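Local coordinates for protein 3-phosphoshikimate 1-carboxyvinyltransferase (Streptomyces sviceus, PDB 7M0O) that probably transfers the enolpyruvyl group of phosphoenolpyruvate to the 5-hydroxyl of shikimate-3-phosphate, the sixth step of chorismate biosynthesis, at residues R62-A67 with A91-Y96; G140-E145 with L166-L171; F194-A199 with G211-T216. One frame throughout, in Å; residues are numbered along the deposited sequence.

Contact 1: R62-A67 with A91-Y96; sequences RPQGPA and AGHGTY
Gln64 OE1 sits at the edge of the His93 ring, in its plane, and accepts a hydrogen bond from His93 NE2 over 3.3 Å at an N-H...O angle of 160°. The donor lies in the carbonyl plane of the amide, yet the amide and ring planes stand 34° apart. A bend of the Gln64 chain at chi2 (-53°) swings the amide across to the ring. The Tyr96 ring is met obliquely by Pro66, whose CB lies 3.5 Å from Tyr96 OH and 3.8 Å from Tyr96 CZ; the hydroxyl itself bonds to Val68 O. Replacing Tyr96 by an alanine would probably leave Pro66 without its aromatic neighbour and Val68 O without this partner. Between these side chains the backbones close in, Gly65 CA to Gly92 CA being 4.0 Å, and a CB on either glycine would collide with the other segment. One water joins Gln64 O (2.8 Å), Pro66 O and His93 N. The contact ties the loop leading into strand 70-74, with its type I turn from Arg62 to Gly65, to the connection from helix 79-90 and the start of strand 95-99, so that both ends of the beta-alpha-beta crossover between these parallel strands meet.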
ATOM      1  N   ARG A  62       3.598 -10.724 -21.720  1.00 10.84           N
ATOM      2  CA  ARG A  62       4.355 -11.859 -22.247  1.00 11.73           C
ATOM      3  C   ARG A  62       4.035 -13.079 -21.400  1.00 13.03           C
ATOM      4  O   ARG A  62       4.680 -13.327 -20.371  1.00 14.20           O
ATOM      5  CB  ARG A  62       5.855 -11.573 -22.287  1.00 12.64           C
ATOM      6  CG  ARG A  62       6.204 -10.388 -23.175  1.00 15.41           C
ATOM      7  CD  ARG A  62       7.700 -10.275 -23.413  1.00 12.60           C
ATOM      8  NE  ARG A  62       8.201 -11.461 -24.115  1.00 12.71           N
ATOM      9  CZ  ARG A  62       8.161 -11.621 -25.438  1.00 13.69           C
ATOM     10  NH1 ARG A  62       7.669 -10.662 -26.225  1.00 20.92           N
ATOM     11  NH2 ARG A  62       8.618 -12.736 -25.979  1.00 17.00           N
ATOM     12  N   PRO A  63       3.043 -13.874 -21.810  1.00 16.78           N
ATOM     13  CA  PRO A  63       2.661 -15.051 -21.019  1.00 14.57           C
ATOM     14  C   PRO A  63       3.788 -16.051 -20.799  1.00 15.00           C
ATOM     15  O   PRO A  63       3.724 -16.803 -19.821  1.00 14.34           O
ATOM     16  CB  PRO A  63       1.509 -15.662 -21.837  1.00 16.00           C
ATOM     17  CG  PRO A  63       0.955 -14.525 -22.621  1.00 16.90           C
ATOM     18  CD  PRO A  63       2.139 -13.651 -22.954  1.00 17.55           C
ATOM     19  N   GLN A  64       4.825 -16.080 -21.650  1.00 12.72           N
ATOM     20  CA  GLN A  64       5.942 -17.000 -21.449  1.00 19.39           C
ATOM     21  C   GLN A  64       7.210 -16.287 -20.980  1.00 16.88           C
ATOM     22  O   GLN A  64       8.301 -16.846 -21.084  1.00 14.14           O
ATOM     23  CB  GLN A  64       6.232 -17.812 -22.716  1.00 16.25           C
ATOM     24  CG  GLN A  64       5.180 -18.867 -23.061  1.00 18.53           C
ATOM     25  CD  GLN A  64       4.874 -19.801 -21.921  1.00 20.39           C
ATOM     26  OE1 GLN A  64       5.777 -20.326 -21.256  1.00 23.48           O
ATOM     27  NE2 GLN A  64       3.590 -20.017 -21.680  1.00 26.43           N
ATOM     28  N   GLY A  65       7.092 -15.067 -20.458  1.00 15.64           N
ATOM     29  CA  GLY A  65       8.210 -14.444 -19.787  1.00 13.43           C
ATOM     30  C   GLY A  65       9.071 -13.567 -20.674  1.00 12.92           C
ATOM     31  O   GLY A  65       8.698 -13.218 -21.791  1.00 13.96           O
ATOM     32  N   PRO A  66      10.243 -13.178 -20.164  1.00 12.59           N
ATOM     33  CA  PRO A  66      11.102 -12.230 -20.885  1.00 10.67           C
ATOM     34  C   PRO A  66      11.403 -12.663 -22.313  1.00 14.07           C
ATOM     35  O   PRO A  66      11.602 -13.845 -22.596  1.00 13.42           O
ATOM     36  CB  PRO A  66      12.375 -12.202 -20.036  1.00 11.54           C
ATOM     37  CG  PRO A  66      11.882 -12.496 -18.639  1.00 12.15           C
ATOM     38  CD  PRO A  66      10.796 -13.537 -18.846  1.00 10.54           C
ATOM     39  N   ALA A  67      11.468 -11.676 -23.211  1.00 12.52           N
ATOM     40  CA  ALA A  67      11.770 -11.958 -24.611  1.00 14.84           C
ATOM     41  C   ALA A  67      13.224 -12.381 -24.793  1.00 17.52           C
ATOM     42  O   ALA A  67      13.513 -13.371 -25.480  1.00 15.81           O
ATOM     43  CB  ALA A  67      11.453 -10.734 -25.472  1.00 17.84           C
ATOM     44  N   ALA A  91       9.584 -17.707 -14.312  1.00 11.63           N
ATOM     45  CA  ALA A  91       8.536 -18.375 -15.068  1.00 15.08           C
ATOM     46  C   ALA A  91       8.821 -18.425 -16.562  1.00 15.60           C
ATOM     47  O   ALA A  91       8.108 -19.129 -17.282  1.00 17.10           O
ATOM     48  CB  ALA A  91       7.195 -17.685 -14.840  1.00 13.20           C
ATOM     49  N   GLY A  92       9.821 -17.691 -17.038  1.00 12.91           N
ATOM     50  CA  GLY A  92      10.203 -17.641 -18.438  1.00 12.58           C
ATOM     51  C   GLY A  92      11.350 -18.582 -18.760  1.00 11.35           C
ATOM     52  O   GLY A  92      11.567 -19.590 -18.082  1.00 14.11           O
ATOM     53  N   HIS A  93      12.109 -18.235 -19.799  1.00 11.91           N
ATOM     54  CA  HIS A  93      13.084 -19.147 -20.393  1.00 13.25           C
ATOM     55  C   HIS A  93      14.300 -18.346 -20.848  1.00 12.54           C
ATOM     56  O   HIS A  93      14.239 -17.630 -21.851  1.00 12.42           O
ATOM     57  CB  HIS A  93      12.443 -19.913 -21.556  1.00 14.46           C
ATOM     58  CG  HIS A  93      11.092 -20.476 -21.224  1.00 16.01           C
ATOM     59  ND1 HIS A  93      10.909 -21.772 -20.784  1.00 19.44           N
ATOM     60  CD2 HIS A  93       9.861 -19.905 -21.236  1.00 18.64           C
ATOM     61  CE1 HIS A  93       9.625 -21.977 -20.543  1.00 21.16           C
ATOM     62  NE2 HIS A  93       8.968 -20.859 -20.804  1.00 19.01           N
ATOM     63  N   GLY A  94      15.402 -18.475 -20.126  1.00 13.34           N
ATOM     64  CA  GLY A  94      16.602 -17.734 -20.454  1.00 15.14           C
ATOM     65  C   GLY A  94      17.521 -17.695 -19.249  1.00 14.79           C
ATOM     66  O   GLY A  94      17.290 -18.375 -18.256  1.00 17.42           O
ATOM     67  N   THR A  95      18.578 -16.890 -19.366  1.00 13.39           N
ATOM     68  CA  THR A  95      19.568 -16.742 -18.292  1.00 14.98           C
ATOM     69  C   THR A  95      19.615 -15.290 -17.831  1.00 13.23           C
ATOM     70  O   THR A  95      19.969 -14.404 -18.614  1.00 12.14           O
ATOM     71  CB  THR A  95      20.955 -17.203 -18.741  1.00 16.88           C
ATOM     72  OG1 THR A  95      20.854 -18.494 -19.352  1.00 26.87           O
ATOM     73  CG2 THR A  95      21.892 -17.285 -17.548  1.00 27.41           C
ATOM     74  N   TYR A  96      19.268 -15.047 -16.564  1.00 13.64           N
ATOM     75  CA  TYR A  96      19.036 -13.686 -16.069  1.00 14.03           C
ATOM     76  C   TYR A  96      19.847 -13.437 -14.804  1.00 16.45           C
ATOM     77  O   TYR A  96      19.646 -14.106 -13.784  1.00 15.65           O
ATOM     78  CB  TYR A  96      17.538 -13.463 -15.824  1.00 14.01           C
ATOM     79  CG  TYR A  96      16.729 -13.841 -17.046  1.00 12.57           C
ATOM     80  CD1 TYR A  96      16.805 -13.076 -18.202  1.00 14.65           C
ATOM     81  CD2 TYR A  96      15.938 -14.997 -17.072  1.00 13.48           C
ATOM     82  CE1 TYR A  96      16.092 -13.412 -19.339  1.00 15.27           C
ATOM     83  CE2 TYR A  96      15.216 -15.329 -18.200  1.00 15.29           C
ATOM     84  CZ  TYR A  96      15.306 -14.539 -19.334  1.00 14.38           C
ATOM     85  OH  TYR A  96      14.600 -14.865 -20.471  1.00 14.28           O
TER
HETATM   86  O   HOH W   1       5.867 -16.925 -17.936  1.00 20.20           O
HETATM   87  O   HOH W   2      10.990 -16.192 -21.504  1.00 15.74           O
HETATM   88  O   HOH W   3       6.250 -19.592 -18.858  1.00 28.55           O

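Contact 2: G140-E145 with L166-L171; sequences GVEGGE and LTRQGL
Glu142 and Arg168, the two residues most covered by this contact, meet as a salt bridge with Gln169 at its flank. Arg168 NE donates to Glu142 OE1 at a modelled 2.5 Å, short enough for the exact length to be doubtful, and Arg168 NH2 adds a weak bond to the same oxygen. Both donors meet OE1, and the carboxylate and guanidinium planes are 56° apart, so the pair is neither two-pronged nor flat. The other oxygen, Glu142 OE2, is met nearly along its C-O axis by Gln169 NE2 at 2.8 Å, with the oxygen close to the amide plane; these two side chains run side by side. The carboxylate is thus held at both oxygens, which should fix its rotation. CG of Glu142 is anti to the backbone N (chi1 -174°), and a bend at chi2 turns the carboxylate back toward its partners.

One face of the Arg168 guanidinium rests on backbone, Val141 C lying above its centre, while a water in its plane links Arg168 NH2 to Gly140 O. Arg168 NH1 bonds to Ala139 O.

The main chains run alongside each other beneath. Arg168 N donates to Val141 O (2.9 Å), Gln169 N to Glu142 O (2.7 Å) and Gly144 N to Gly170 O (2.7 Å). Room for the last is bought by Gly143, where a CB would strike Gly170 O. Val141 CG1 packs on Thr167 CG2 at 3.8 Å.

The bridge between Gly144 and Leu171 is parallel and starts the pairing of strands 144-147 and 171-174. The contact therefore joins the starts of the first and last strands of a beta-alpha-beta crossover through helix 155-163, with Leu166 reaching back onto helix 8-20.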
ATOM      1  N   GLY A 140      10.815 -22.099 -17.154  1.00 13.60           N
ATOM      2  CA  GLY A 140       9.459 -22.228 -16.661  1.00 13.21           C
ATOM      3  C   GLY A 140       9.355 -22.870 -15.293  1.00 13.32           C
ATOM      4  O   GLY A 140      10.360 -23.343 -14.739  1.00 13.15           O
ATOM      5  N   VAL A 141       8.139 -22.885 -14.739  1.00 13.50           N
ATOM      6  CA  VAL A 141       7.848 -23.491 -13.443  1.00 12.82           C
ATOM      7  C   VAL A 141       6.723 -24.497 -13.632  1.00 14.33           C
ATOM      8  O   VAL A 141       5.643 -24.137 -14.116  1.00 14.05           O
ATOM      9  CB  VAL A 141       7.458 -22.429 -12.402  1.00 13.84           C
ATOM     10  CG1 VAL A 141       7.088 -23.102 -11.101  1.00 11.34           C
ATOM     11  CG2 VAL A 141       8.602 -21.429 -12.210  1.00 15.47           C
ATOM     12  N   GLU A 142       6.974 -25.753 -13.248  1.00 13.90           N
ATOM     13  CA  GLU A 142       5.975 -26.804 -13.427  1.00 16.20           C
ATOM     14  C   GLU A 142       4.742 -26.536 -12.579  1.00 18.98           C
ATOM     15  O   GLU A 142       3.611 -26.582 -13.076  1.00 15.28           O
ATOM     16  CB  GLU A 142       6.574 -28.161 -13.075  1.00 15.33           C
ATOM     17  CG  GLU A 142       5.636 -29.335 -13.378  1.00 16.60           C
ATOM     18  CD  GLU A 142       5.337 -29.482 -14.875  1.00 23.51           C
ATOM     19  OE1 GLU A 142       6.188 -29.108 -15.709  1.00 27.18           O
ATOM     20  OE2 GLU A 142       4.246 -29.984 -15.223  1.00 29.09           O
ATOM     21  N   GLY A 143       4.940 -26.257 -11.300  1.00 15.38           N
ATOM     22  CA  GLY A 143       3.852 -26.009 -10.383  1.00 19.26           C
ATOM     23  C   GLY A 143       3.700 -27.097  -9.339  1.00 15.66           C
ATOM     24  O   GLY A 143       4.623 -27.855  -9.038  1.00 18.59           O
ATOM     25  N   GLY A 144       2.500 -27.164  -8.772  1.00 15.06           N
ATOM     26  CA  GLY A 144       2.229 -28.107  -7.701  1.00 19.08           C
ATOM     27  C   GLY A 144       2.324 -27.515  -6.308  1.00 23.86           C
ATOM     28  O   GLY A 144       2.140 -26.306  -6.132  1.00 18.84           O
ATOM     29  N   GLU A 145       2.621 -28.343  -5.309  1.00 17.01           N
ATOM     30  CA  GLU A 145       2.637 -27.884  -3.922  1.00 18.24           C
ATOM     31  C   GLU A 145       3.920 -27.125  -3.601  1.00 19.78           C
ATOM     32  O   GLU A 145       4.986 -27.401  -4.156  1.00 21.32           O
ATOM     33  CB  GLU A 145       2.502 -29.064  -2.958  1.00 20.51           C
ATOM     34  CG  GLU A 145       1.123 -29.683  -2.913  1.00 28.24           C
ATOM     35  CD  GLU A 145       1.025 -30.792  -1.883  1.00 39.97           C
ATOM     36  OE1 GLU A 145       2.033 -31.498  -1.675  1.00 33.07           O
ATOM     37  OE2 GLU A 145      -0.056 -30.958  -1.277  1.00 38.59           O
ATOM     38  N   LEU A 166       1.162 -18.517 -14.108  1.00 13.25           N
ATOM     39  CA  LEU A 166       2.222 -18.707 -15.095  1.00 15.26           C
ATOM     40  C   LEU A 166       2.822 -20.103 -15.053  1.00 15.91           C
ATOM     41  O   LEU A 166       3.559 -20.460 -15.971  1.00 13.64           O
ATOM     42  CB  LEU A 166       3.341 -17.679 -14.890  1.00  9.87           C
ATOM     43  CG  LEU A 166       2.815 -16.264 -14.682  1.00 15.14           C
ATOM     44  CD1 LEU A 166       3.976 -15.275 -14.491  1.00 18.26           C
ATOM     45  CD2 LEU A 166       1.949 -15.834 -15.853  1.00 19.01           C
ATOM     46  N   THR A 167       2.540 -20.881 -14.013  1.00 13.43           N
ATOM     47  CA  THR A 167       3.084 -22.224 -13.908  1.00 13.90           C
ATOM     48  C   THR A 167       2.291 -23.179 -14.797  1.00 16.49           C
ATOM     49  O   THR A 167       1.174 -22.886 -15.241  1.00 15.55           O
ATOM     50  CB  THR A 167       3.053 -22.706 -12.460  1.00 13.06           C
ATOM     51  OG1 THR A 167       1.700 -23.008 -12.092  1.00 14.28           O
ATOM     52  CG2 THR A 167       3.622 -21.643 -11.527  1.00 13.63           C
ATOM     53  N   ARG A 168       2.893 -24.339 -15.071  1.00 15.79           N
ATOM     54  CA  ARG A 168       2.260 -25.262 -16.003  1.00 13.91           C
ATOM     55  C   ARG A 168       1.068 -25.976 -15.380  1.00 13.72           C
ATOM     56  O   ARG A 168       0.091 -26.255 -16.084  1.00 17.30           O
ATOM     57  CB  ARG A 168       3.300 -26.253 -16.527  1.00 19.06           C
ATOM     58  CG  ARG A 168       4.468 -25.536 -17.177  1.00 16.50           C
ATOM     59  CD  ARG A 168       5.376 -26.476 -17.956  1.00 21.31           C
ATOM     60  NE  ARG A 168       6.423 -27.083 -17.131  1.00 23.55           N
ATOM     61  CZ  ARG A 168       7.632 -26.568 -16.910  1.00 18.80           C
ATOM     62  NH1 ARG A 168       7.992 -25.401 -17.437  1.00 18.80           N
ATOM     63  NH2 ARG A 168       8.499 -27.235 -16.158  1.00 22.72           N
ATOM     64  N   GLN A 169       1.119 -26.266 -14.076  1.00 15.10           N
ATOM     65  CA  GLN A 169       0.064 -27.024 -13.413  1.00 16.20           C
ATOM     66  C   GLN A 169      -0.681 -26.239 -12.343  1.00 16.27           C
ATOM     67  O   GLN A 169      -1.555 -26.810 -11.684  1.00 19.86           O
ATOM     68  CB  GLN A 169       0.630 -28.305 -12.773  1.00 18.72           C
ATOM     69  CG  GLN A 169       1.482 -29.186 -13.710  1.00 19.86           C
ATOM     70  CD  GLN A 169       0.773 -29.522 -15.002  1.00 20.92           C
ATOM     71  OE1 GLN A 169      -0.463 -29.554 -15.063  1.00 23.50           O
ATOM     72  NE2 GLN A 169       1.555 -29.763 -16.063  1.00 22.72           N
ATOM     73  N   GLY A 170      -0.372 -24.953 -12.152  1.00 18.06           N
ATOM     74  CA  GLY A 170      -0.911 -24.201 -11.037  1.00 17.19           C
ATOM     75  C   GLY A 170      -0.109 -24.432  -9.770  1.00 19.03           C
ATOM     76  O   GLY A 170       0.823 -25.238  -9.715  1.00 19.26           O
ATOM     77  N   LEU A 171      -0.475 -23.698  -8.721  1.00 11.80           N
ATOM     78  CA  LEU A 171       0.198 -23.816  -7.437  1.00 13.95           C
ATOM     79  C   LEU A 171      -0.785 -24.161  -6.324  1.00 16.64           C
ATOM     80  O   LEU A 171      -1.971 -23.801  -6.371  1.00 18.01           O
ATOM     81  CB  LEU A 171       0.948 -22.508  -7.078  1.00 13.68           C
ATOM     82  CG  LEU A 171       2.187 -22.235  -7.938  1.00 15.15           C
ATOM     83  CD1 LEU A 171       2.792 -20.873  -7.522  1.00 10.36           C
ATOM     84  CD2 LEU A 171       3.217 -23.343  -7.773  1.00 14.83           C
TER
HETATM   85  O   HOH W   4      10.767 -26.076 -15.015  1.00 23.37           O
HETATM   86  O   HOH W   5       6.284 -21.219 -16.350  1.00 14.68           O

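Contact 3: F194-A199 with G211-T216; sequences FGVEVA and GYRATT
The Phe194 side chain passes Tyr212, Arg213 and then Thr215. Its CB lies 3.8 Å from Tyr212 CD1. With CG anti to the carbonyl carbon (chi1 -77°), the ring passes the backbone next: CG comes near Arg213 O, and CD1 approaches that oxygen to 3.5 Å. At the far part of the ring CE1 and CZ are each 3.9 Å from Thr215 CG2. This methyl stands over the ring face, 4.0 Å from the centroid and 14° off the normal, a CH-pi contact. It reaches there because Thr215 holds CG2 between its backbone N and carbonyl carbon.

The main chain of Phe194 is engaged as well. Arg213 N donates almost straight to Phe194 O at 2.8 Å, though from 41° out of the carbonyl plane, and the same oxygen lies at the edge of the Tyr212 ring. Val196 CG2 packs on Tyr212 CD1 at 3.7 Å, while Tyr212 OH bonds to Leu162 O. The bond of Arg213 NH2 to Gly195 O is weak.

Gly195, with positive phi, is the C-prime residue of a Schellman motif: Val196 N bonds to Met191 O and Gly195 N to Arg192 O. The arrangement is a helix C-terminus, that of 182-193, held against the linker leading into strand 216-218; the Phe194 side chain is about 8 Å from that of Arg13, predicted to bind shikimate-3-phosphate.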
ATOM      1  N   PHE A 194      -7.718  -9.576 -13.400  1.00 18.74           N
ATOM      2  CA  PHE A 194      -6.960 -10.096 -14.525  1.00 12.84           C
ATOM      3  C   PHE A 194      -7.353 -11.535 -14.863  1.00 19.09           C
ATOM      4  O   PHE A 194      -6.569 -12.261 -15.481  1.00 17.67           O
ATOM      5  CB  PHE A 194      -5.458  -9.965 -14.230  1.00 15.37           C
ATOM      6  CG  PHE A 194      -4.929  -8.559 -14.403  1.00 12.47           C
ATOM      7  CD1 PHE A 194      -4.289  -8.183 -15.588  1.00 12.06           C
ATOM      8  CD2 PHE A 194      -5.082  -7.617 -13.408  1.00 15.08           C
ATOM      9  CE1 PHE A 194      -3.819  -6.889 -15.765  1.00 13.52           C
ATOM     10  CE2 PHE A 194      -4.604  -6.319 -13.572  1.00 13.54           C
ATOM     11  CZ  PHE A 194      -3.970  -5.950 -14.740  1.00 12.59           C
ATOM     12  N   GLY A 195      -8.537 -11.964 -14.438  1.00 14.50           N
ATOM     13  CA  GLY A 195      -9.157 -13.172 -14.958  1.00 16.77           C
ATOM     14  C   GLY A 195      -8.836 -14.466 -14.252  1.00 17.76           C
ATOM     15  O   GLY A 195      -9.046 -15.539 -14.837  1.00 22.05           O
ATOM     16  N   VAL A 196      -8.369 -14.425 -13.005  1.00 15.44           N
ATOM     17  CA  VAL A 196      -7.976 -15.631 -12.285  1.00 17.46           C
ATOM     18  C   VAL A 196      -8.669 -15.667 -10.930  1.00 19.05           C
ATOM     19  O   VAL A 196      -8.553 -14.721 -10.150  1.00 15.01           O
ATOM     20  CB  VAL A 196      -6.453 -15.718 -12.102  1.00 21.11           C
ATOM     21  CG1 VAL A 196      -6.148 -16.803 -11.105  1.00 15.27           C
ATOM     22  CG2 VAL A 196      -5.782 -15.999 -13.443  1.00 16.02           C
ATOM     23  N   GLU A 197      -9.372 -16.764 -10.645  1.00 20.89           N
ATOM     24  CA  GLU A 197      -9.978 -16.997  -9.339  1.00 18.66           C
ATOM     25  C   GLU A 197      -9.089 -17.919  -8.502  1.00 20.91           C
ATOM     26  O   GLU A 197      -8.743 -19.022  -8.940  1.00 23.55           O
ATOM     27  CB  GLU A 197     -11.374 -17.615  -9.490  1.00 23.75           C
ATOM     28  CG  GLU A 197     -12.456 -16.637  -9.902  1.00 28.05           C
ATOM     29  CD  GLU A 197     -13.020 -15.868  -8.714  1.00 46.40           C
ATOM     30  OE1 GLU A 197     -13.922 -15.028  -8.923  1.00 54.76           O
ATOM     31  OE2 GLU A 197     -12.557 -16.100  -7.573  1.00 44.25           O
ATOM     32  N   VAL A 198      -8.746 -17.481  -7.295  1.00 17.83           N
ATOM     33  CA  VAL A 198      -7.955 -18.272  -6.358  1.00 18.07           C
ATOM     34  C   VAL A 198      -8.887 -18.795  -5.273  1.00 28.59           C
ATOM     35  O   VAL A 198      -9.760 -18.063  -4.789  1.00 31.16           O
ATOM     36  CB  VAL A 198      -6.800 -17.450  -5.742  1.00 16.97           C
ATOM     37  CG1 VAL A 198      -6.114 -18.218  -4.612  1.00 22.70           C
ATOM     38  CG2 VAL A 198      -5.783 -17.050  -6.799  1.00 18.70           C
ATOM     39  N   ALA A 199      -8.705 -20.060  -4.894  1.00 26.40           N
ATOM     40  CA  ALA A 199      -9.460 -20.685  -3.817  1.00 32.59           C
ATOM     41  C   ALA A 199      -8.548 -20.944  -2.626  1.00 32.81           C
ATOM     42  O   ALA A 199      -7.394 -21.349  -2.798  1.00 29.18           O
ATOM     43  CB  ALA A 199     -10.090 -21.998  -4.286  1.00 29.35           C
ATOM     44  N   GLY A 211      -2.791 -18.665 -17.016  1.00 19.18           N
ATOM     45  CA  GLY A 211      -2.406 -17.293 -17.260  1.00 18.56           C
ATOM     46  C   GLY A 211      -3.459 -16.268 -16.883  1.00 17.89           C
ATOM     47  O   GLY A 211      -4.505 -16.555 -16.282  1.00 17.08           O
ATOM     48  N   TYR A 212      -3.161 -15.033 -17.282  1.00 17.45           N
ATOM     49  CA  TYR A 212      -3.968 -13.854 -17.012  1.00 13.93           C
ATOM     50  C   TYR A 212      -4.531 -13.269 -18.301  1.00 18.13           C
ATOM     51  O   TYR A 212      -3.997 -13.490 -19.389  1.00 17.81           O
ATOM     52  CB  TYR A 212      -3.139 -12.769 -16.308  1.00 15.20           C
ATOM     53  CG  TYR A 212      -2.628 -13.115 -14.929  1.00 16.91           C
ATOM     54  CD1 TYR A 212      -3.477 -13.134 -13.837  1.00 11.46           C
ATOM     55  CD2 TYR A 212      -1.279 -13.393 -14.716  1.00 14.32           C
ATOM     56  CE1 TYR A 212      -2.995 -13.441 -12.567  1.00 15.38           C
ATOM     57  CE2 TYR A 212      -0.792 -13.682 -13.459  1.00 10.59           C
ATOM     58  CZ  TYR A 212      -1.650 -13.715 -12.392  1.00  9.57           C
ATOM     59  OH  TYR A 212      -1.142 -14.004 -11.136  1.00 14.31           O
ATOM     60  N   ARG A 213      -5.599 -12.476 -18.152  1.00 15.14           N
ATOM     61  CA  ARG A 213      -6.231 -11.747 -19.247  1.00 19.97           C
ATOM     62  C   ARG A 213      -5.956 -10.257 -19.075  1.00 16.26           C
ATOM     63  O   ARG A 213      -6.341  -9.677 -18.052  1.00 17.35           O
ATOM     64  CB  ARG A 213      -7.741 -11.992 -19.263  1.00 20.15           C
ATOM     65  CG  ARG A 213      -8.211 -13.067 -20.246  1.00 32.29           C
ATOM     66  CD  ARG A 213      -7.583 -14.425 -19.958  1.00 32.80           C
ATOM     67  NE  ARG A 213      -7.560 -14.728 -18.526  1.00 37.63           N
ATOM     68  CZ  ARG A 213      -7.237 -15.913 -18.009  1.00 38.83           C
ATOM     69  NH1 ARG A 213      -6.919 -16.933 -18.802  1.00 34.63           N
ATOM     70  NH2 ARG A 213      -7.242 -16.080 -16.692  1.00 32.17           N
ATOM     71  N   ALA A 214      -5.328  -9.636 -20.076  1.00 15.75           N
ATOM     72  CA  ALA A 214      -5.022  -8.212 -20.005  1.00 14.08           C
ATOM     73  C   ALA A 214      -6.302  -7.397 -19.896  1.00 16.67           C
ATOM     74  O   ALA A 214      -7.377  -7.814 -20.347  1.00 17.43           O
ATOM     75  CB  ALA A 214      -4.242  -7.752 -21.234  1.00 17.62           C
ATOM     76  N   THR A 215      -6.169  -6.205 -19.327  1.00 16.23           N
ATOM     77  CA  THR A 215      -7.314  -5.330 -19.120  1.00 18.74           C
ATOM     78  C   THR A 215      -6.818  -3.893 -18.962  1.00 21.59           C
ATOM     79  O   THR A 215      -5.617  -3.617 -19.007  1.00 17.83           O
ATOM     80  CB  THR A 215      -8.126  -5.802 -17.906  1.00 21.58           C
ATOM     81  OG1 THR A 215      -9.386  -5.122 -17.872  1.00 22.76           O
ATOM     82  CG2 THR A 215      -7.361  -5.535 -16.612  1.00 22.75           C
ATOM     83  N   THR A 216      -7.764  -2.967 -18.822  1.00 18.78           N
ATOM     84  CA  THR A 216      -7.464  -1.619 -18.364  1.00 14.22           C
ATOM     85  C   THR A 216      -7.680  -1.620 -16.859  1.00 19.85           C
ATOM     86  O   THR A 216      -8.773  -1.955 -16.399  1.00 20.05           O
ATOM     87  CB  THR A 216      -8.350  -0.578 -19.054  1.00 22.49           C
ATOM     88  OG1 THR A 216      -7.944  -0.411 -20.416  1.00 22.69           O
ATOM     89  CG2 THR A 216      -8.245   0.778 -18.359  1.00 18.69           C
TER

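How the contacts relate
Contact 1 is mostly buried, with Gln64 and His93 at its exposed side; contacts 2 and 3 are only partly buried. Contacts 1 and 2 occupy comparable places, each beside a beta-alpha-beta crossover in its own four-stranded sheet, and they join directly: Gly92 O and Gly140 N, 2.8 Å apart, probably form a hydrogen bond, and Ala91 packs on Leu166. Leu166 also links contact 2 to contact 3 by touching Tyr212, whereas contacts 1 and 3 do not meet. The chemistry differs: a salt bridge and parallel main-chain bonding in contact 2, glycine-to-glycine approach and one neutral side-chain bond in contact 1, aromatic packing round a helix end in contact 3.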